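Listeriolysin O (Listeria monocytogenes, PDB 4CDB) binds cholesterol-containing host membranes and, after a major conformational change, inserts into them as an oligomeric pore that lyses the cell. Local coordinates at residues 192-197 and 306-311; 210-215 and 263-268. All coordinates share one frame; numbering follows the deposited sequence.

Contact 1: 192-197 and 306-311. With NA (sodium ion), chain T.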
# COMPACT_ATOMS: atom_id res chain seq x y z
N ASN A 192 6.03 -6.01 12.05
CA ASN A 192 6.82 -6.97 12.81
C ASN A 192 6.59 -8.39 12.32
O ASN A 192 7.35 -9.30 12.64
CB ASN A 192 6.52 -6.87 14.31
CG ASN A 192 7.19 -5.67 14.96
OD1 ASN A 192 8.21 -5.18 14.48
ND2 ASN A 192 6.61 -5.20 16.06
N SER A 193 5.53 -8.57 11.53
CA SER A 193 5.25 -9.86 10.91
C SER A 193 5.54 -9.81 9.41
O SER A 193 6.17 -10.71 8.86
CB SER A 193 3.80 -10.27 11.14
OG SER A 193 3.50 -10.30 12.52
N LEU A 194 5.08 -8.75 8.76
CA LEU A 194 5.26 -8.59 7.31
C LEU A 194 6.72 -8.41 6.93
O LEU A 194 7.19 -9.01 5.96
CB LEU A 194 4.44 -7.41 6.79
CG LEU A 194 2.92 -7.57 6.81
CD1 LEU A 194 2.26 -6.37 6.14
CD2 LEU A 194 2.51 -8.87 6.13
N ASN A 195 7.43 -7.57 7.68
CA ASN A 195 8.84 -7.27 7.42
C ASN A 195 9.09 -6.76 6.01
O ASN A 195 9.74 -7.43 5.21
CB ASN A 195 9.72 -8.49 7.72
CG ASN A 195 9.60 -8.97 9.15
OD1 ASN A 195 9.25 -10.12 9.41
ND2 ASN A 195 9.90 -8.08 10.10
N VAL A 196 8.57 -5.57 5.70
CA VAL A 196 8.79 -4.96 4.39
C VAL A 196 10.27 -4.64 4.19
O VAL A 196 10.89 -3.96 5.01
CB VAL A 196 7.95 -3.68 4.23
CG1 VAL A 196 8.24 -3.03 2.88
CG2 VAL A 196 6.46 -3.99 4.37
N ASN A 197 10.83 -5.13 3.09
CA ASN A 197 12.25 -4.95 2.81
C ASN A 197 12.54 -3.61 2.14
O ASN A 197 12.73 -3.54 0.92
CB ASN A 197 12.76 -6.10 1.93
CG ASN A 197 14.26 -6.27 1.99
OD1 ASN A 197 15.00 -5.30 2.15
ND2 ASN A 197 14.73 -7.51 1.85
N LYS A 306 2.54 -12.41 1.65
CA LYS A 306 2.50 -12.73 3.07
C LYS A 306 1.28 -12.06 3.70
O LYS A 306 1.03 -10.87 3.49
CB LYS A 306 3.78 -12.28 3.76
CG LYS A 306 3.92 -12.79 5.19
CD LYS A 306 5.30 -12.48 5.75
CE LYS A 306 5.54 -13.23 7.05
NZ LYS A 306 6.86 -12.87 7.65
N ALA A 307 0.51 -12.83 4.46
CA ALA A 307 -0.76 -12.34 4.99
C ALA A 307 -0.83 -12.42 6.51
O ALA A 307 -0.51 -13.44 7.10
CB ALA A 307 -1.92 -13.11 4.37
N VAL A 308 -1.24 -11.31 7.12
CA VAL A 308 -1.53 -11.28 8.55
C VAL A 308 -3.03 -11.04 8.74
O VAL A 308 -3.56 -10.04 8.26
CB VAL A 308 -0.74 -10.16 9.25
CG1 VAL A 308 -1.04 -10.15 10.74
CG2 VAL A 308 0.75 -10.35 9.01
N ILE A 309 -3.70 -11.95 9.43
CA ILE A 309 -5.15 -11.91 9.54
C ILE A 309 -5.62 -11.74 10.99
O ILE A 309 -5.25 -12.53 11.86
CB ILE A 309 -5.78 -13.20 8.96
CG1 ILE A 309 -5.18 -13.51 7.59
CG2 ILE A 309 -7.29 -13.07 8.88
CD1 ILE A 309 -5.68 -14.81 6.99
N TYR A 310 -6.43 -10.71 11.23
CA TYR A 310 -7.02 -10.49 12.55
C TYR A 310 -8.54 -10.64 12.49
O TYR A 310 -9.17 -10.23 11.52
CB TYR A 310 -6.67 -9.09 13.07
CG TYR A 310 -5.20 -8.77 13.09
CD1 TYR A 310 -4.30 -9.55 13.81
CD2 TYR A 310 -4.70 -7.67 12.41
CE1 TYR A 310 -2.95 -9.25 13.84
CE2 TYR A 310 -3.36 -7.36 12.43
CZ TYR A 310 -2.49 -8.15 13.15
OH TYR A 310 -1.15 -7.85 13.17
N GLY A 311 -9.13 -11.21 13.55
CA GLY A 311 -10.57 -11.34 13.64
C GLY A 311 -11.18 -12.28 12.61
O GLY A 311 -12.36 -12.17 12.29
NA NA T . 0.37 -9.10 14.75
O HOH W 1 3.15 -8.06 14.44

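Contact 2: 210-215 and 263-268. With NA (sodium ion), chain N.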
# COMPACT_ATOMS: atom_id res chain seq x y z
N VAL A 210 1.94 -3.01 -0.06
CA VAL A 210 1.27 -3.29 1.21
C VAL A 210 -0.23 -3.03 1.07
O VAL A 210 -0.64 -1.97 0.58
CB VAL A 210 1.85 -2.46 2.35
CG1 VAL A 210 1.05 -2.66 3.63
CG2 VAL A 210 3.30 -2.84 2.58
N ILE A 211 -1.03 -4.00 1.48
CA ILE A 211 -2.48 -3.92 1.34
C ILE A 211 -3.18 -4.07 2.70
O ILE A 211 -2.84 -4.95 3.49
CB ILE A 211 -3.01 -5.00 0.38
CG1 ILE A 211 -2.38 -4.85 -1.00
CG2 ILE A 211 -4.53 -4.95 0.28
CD1 ILE A 211 -2.82 -5.90 -1.99
N SER A 212 -4.15 -3.20 2.96
CA SER A 212 -5.00 -3.32 4.14
C SER A 212 -6.43 -3.65 3.69
O SER A 212 -7.07 -2.86 3.01
CB SER A 212 -4.98 -2.02 4.94
OG SER A 212 -5.71 -2.15 6.15
N PHE A 213 -6.91 -4.83 4.08
CA PHE A 213 -8.23 -5.29 3.65
C PHE A 213 -9.16 -5.47 4.86
O PHE A 213 -9.03 -6.44 5.61
CB PHE A 213 -8.10 -6.59 2.86
CG PHE A 213 -9.40 -7.08 2.26
CD1 PHE A 213 -10.00 -6.40 1.21
CD2 PHE A 213 -10.01 -8.23 2.74
CE1 PHE A 213 -11.19 -6.85 0.66
CE2 PHE A 213 -11.19 -8.69 2.19
CZ PHE A 213 -11.79 -8.00 1.15
N LYS A 214 -10.10 -4.54 5.03
CA LYS A 214 -11.03 -4.61 6.15
C LYS A 214 -12.40 -5.12 5.73
O LYS A 214 -12.99 -4.63 4.76
CB LYS A 214 -11.18 -3.24 6.82
CG LYS A 214 -9.96 -2.74 7.57
CD LYS A 214 -10.29 -1.50 8.40
CE LYS A 214 -9.08 -0.97 9.15
NZ LYS A 214 -8.04 -0.44 8.23
N GLN A 215 -12.90 -6.11 6.46
CA GLN A 215 -14.27 -6.57 6.31
C GLN A 215 -15.06 -6.22 7.58
O GLN A 215 -14.94 -6.90 8.60
CB GLN A 215 -14.31 -8.07 6.02
CG GLN A 215 -13.76 -8.44 4.65
CD GLN A 215 -13.44 -9.92 4.52
OE1 GLN A 215 -12.98 -10.54 5.48
NE2 GLN A 215 -13.67 -10.48 3.34
N GLN A 263 -9.79 -8.23 9.57
CA GLN A 263 -8.83 -7.44 8.80
C GLN A 263 -7.67 -8.29 8.29
O GLN A 263 -7.09 -9.08 9.03
CB GLN A 263 -8.29 -6.27 9.62
CG GLN A 263 -7.37 -5.34 8.83
CD GLN A 263 -6.98 -4.09 9.60
OE1 GLN A 263 -6.62 -3.08 9.01
NE2 GLN A 263 -7.05 -4.17 10.92
N VAL A 264 -7.35 -8.12 7.01
CA VAL A 264 -6.24 -8.83 6.39
C VAL A 264 -5.19 -7.84 5.90
O VAL A 264 -5.50 -6.97 5.08
CB VAL A 264 -6.71 -9.68 5.20
CG1 VAL A 264 -5.54 -10.43 4.59
CG2 VAL A 264 -7.79 -10.65 5.64
N TYR A 265 -3.97 -7.95 6.41
CA TYR A 265 -2.86 -7.16 5.91
C TYR A 265 -2.04 -8.00 4.94
O TYR A 265 -1.76 -9.17 5.21
CB TYR A 265 -1.97 -6.66 7.05
CG TYR A 265 -2.55 -5.51 7.84
CD1 TYR A 265 -2.42 -4.20 7.39
CD2 TYR A 265 -3.21 -5.73 9.04
CE1 TYR A 265 -2.95 -3.14 8.12
CE2 TYR A 265 -3.74 -4.68 9.77
CZ TYR A 265 -3.60 -3.39 9.31
OH TYR A 265 -4.13 -2.35 10.03
N LEU A 266 -1.67 -7.41 3.81
CA LEU A 266 -0.95 -8.15 2.77
C LEU A 266 0.38 -7.51 2.41
O LEU A 266 0.50 -6.28 2.38
CB LEU A 266 -1.81 -8.26 1.50
CG LEU A 266 -3.06 -9.12 1.60
CD1 LEU A 266 -3.83 -9.09 0.29
CD2 LEU A 266 -2.70 -10.55 1.97
N LYS A 267 1.38 -8.35 2.16
CA LYS A 267 2.67 -7.90 1.67
C LYS A 267 2.99 -8.62 0.36
O LYS A 267 3.47 -9.76 0.37
CB LYS A 267 3.76 -8.17 2.70
CG LYS A 267 5.17 -7.80 2.27
CD LYS A 267 6.12 -8.96 2.51
CE LYS A 267 7.54 -8.49 2.77
NZ LYS A 267 8.42 -9.63 3.14
N LEU A 268 2.69 -7.97 -0.76
CA LEU A 268 2.99 -8.53 -2.08
C LEU A 268 4.41 -8.14 -2.47
O LEU A 268 4.80 -6.99 -2.30
CB LEU A 268 1.99 -8.02 -3.11
CG LEU A 268 0.69 -8.82 -3.35
CD1 LEU A 268 0.05 -9.28 -2.05
CD2 LEU A 268 -0.29 -7.98 -4.15
NA NA N . -3.78 -0.03 9.15
O HOH W 2 -5.56 0.60 7.40

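Contact 1: 192-197 and 306-311
Ser-193, in the last turn of helix 187-194, meets strand 303-310 with both its side chain and its backbone. Its CB lies 3.7 Å from CG2 of Val-308, the methyl beside that residue's backbone N, while its carbonyl O accepts the hydrogen bond of the contact, from Lys-306 NZ at 2.6 Å. The ammonium approaches almost head-on, with a C=O...N angle of 165°. Lys-306 gets there as a fully extended chain: CG stands anti to the backbone N (chi1 -170°) and every later torsion is also near 180°, which carries the amine up to the C-terminal end of the helix. Carbonyls point outward at such an end, so the positive charge is probably welcome there. Leu-194 follows with its CD2 branch, which rests 3.7 Å from the same Val-308 CG2 and 3.6 Å from the carbonyl O of Lys-306. That one valine methyl therefore touches two successive helix residues. At Asn-195 the chain leaves helical geometry with positive phi (56°), and OD1 comes no closer than 4.0 Å to Lys-306 NZ. Farther along the strand, Tyr-310 OH binds a sodium ion at 2.5 Å, the metal lying in the plane of the ring at its edge, with a water as a further ligand. The helix end lies over strand 303-310, which pairs with strand 262-270 through Lys-306, Val-308 and Tyr-310 and with strand 319-324 through Ala-307 and Ile-309; Ser-193 also touches Ile-320 of the latter strand.

Contact 2: 210-215 and 263-268
Ile-211 and Leu-266 form a hydrogen-bonded pair between two antiparallel strands in the large sheet of the cytolysin; the axes of the two short segments approach to 4.6 Å, with N-to-C directions at 163°. The N-H of Leu-266 bonds to Ile-211 O at 2.7 Å, in the plane of that carbonyl, and Ile-211 N bonds back to Leu-266 O. Phe-213 and Val-264 repeat the exchange in both directions. On this face the apolar side chains close up: CB of Ile-211 lies 3.6 Å from CB of Leu-266, and CD1 of Ile-211 reaches CD2 of Leu-268. Phe-213 has its ring turned away from the partner strand, so its CB does the touching, with CB of Val-264 at the ring edge.

The other face is largely polar, carrying Ser-212, Lys-214, Gln-263 and Tyr-265 beside the apolar Val-210. Lys-214 and Gln-263 run side by side, and a bend at the end of the lysine (chi4 66°) brings NZ within 3.1 Å of Gln-263 OE1. The ammonium sits above the amide plane, 46° out of it, which suggests a modest bond; NZ also bonds Gln-78 OE1. Gln-78 OE1 and the carbonyl O of Phe-183 join Tyr-265 OH on a sodium ion, linking this face to helix 176-183, which lies in a region that forms a transmembrane strand in the pore. Strand 165-172 flanks strand 207-222 on its other side, bonding the backbones of Val-210, Ser-212 and Lys-214. A water completes the polar cluster: it lies 2.6 Å from the sodium ion and is hydrogen-bonded to Ser-212 OG at 3.0 Å.

In the fold
The centres of the two contacts are 8 Å apart, and both reach the large antiparallel sheet, where strands 207-222, 262-270 and 303-310 lie next to one another. Contact 2 pairs the first two; contact 1 sets the end of helix 187-194 on the third. In sequence, contact 2 is nested within the loop closed by contact 1. Backbone contacts join them directly, with Val-308 O probably hydrogen-bonded to Tyr-265 N and Tyr-310 N to Gln-263 O. Residues 196-205 form a transmembrane strand in the pore; the touching residues of contact 1 come just before this range, so insertion would probably disturb their packing on the sheet.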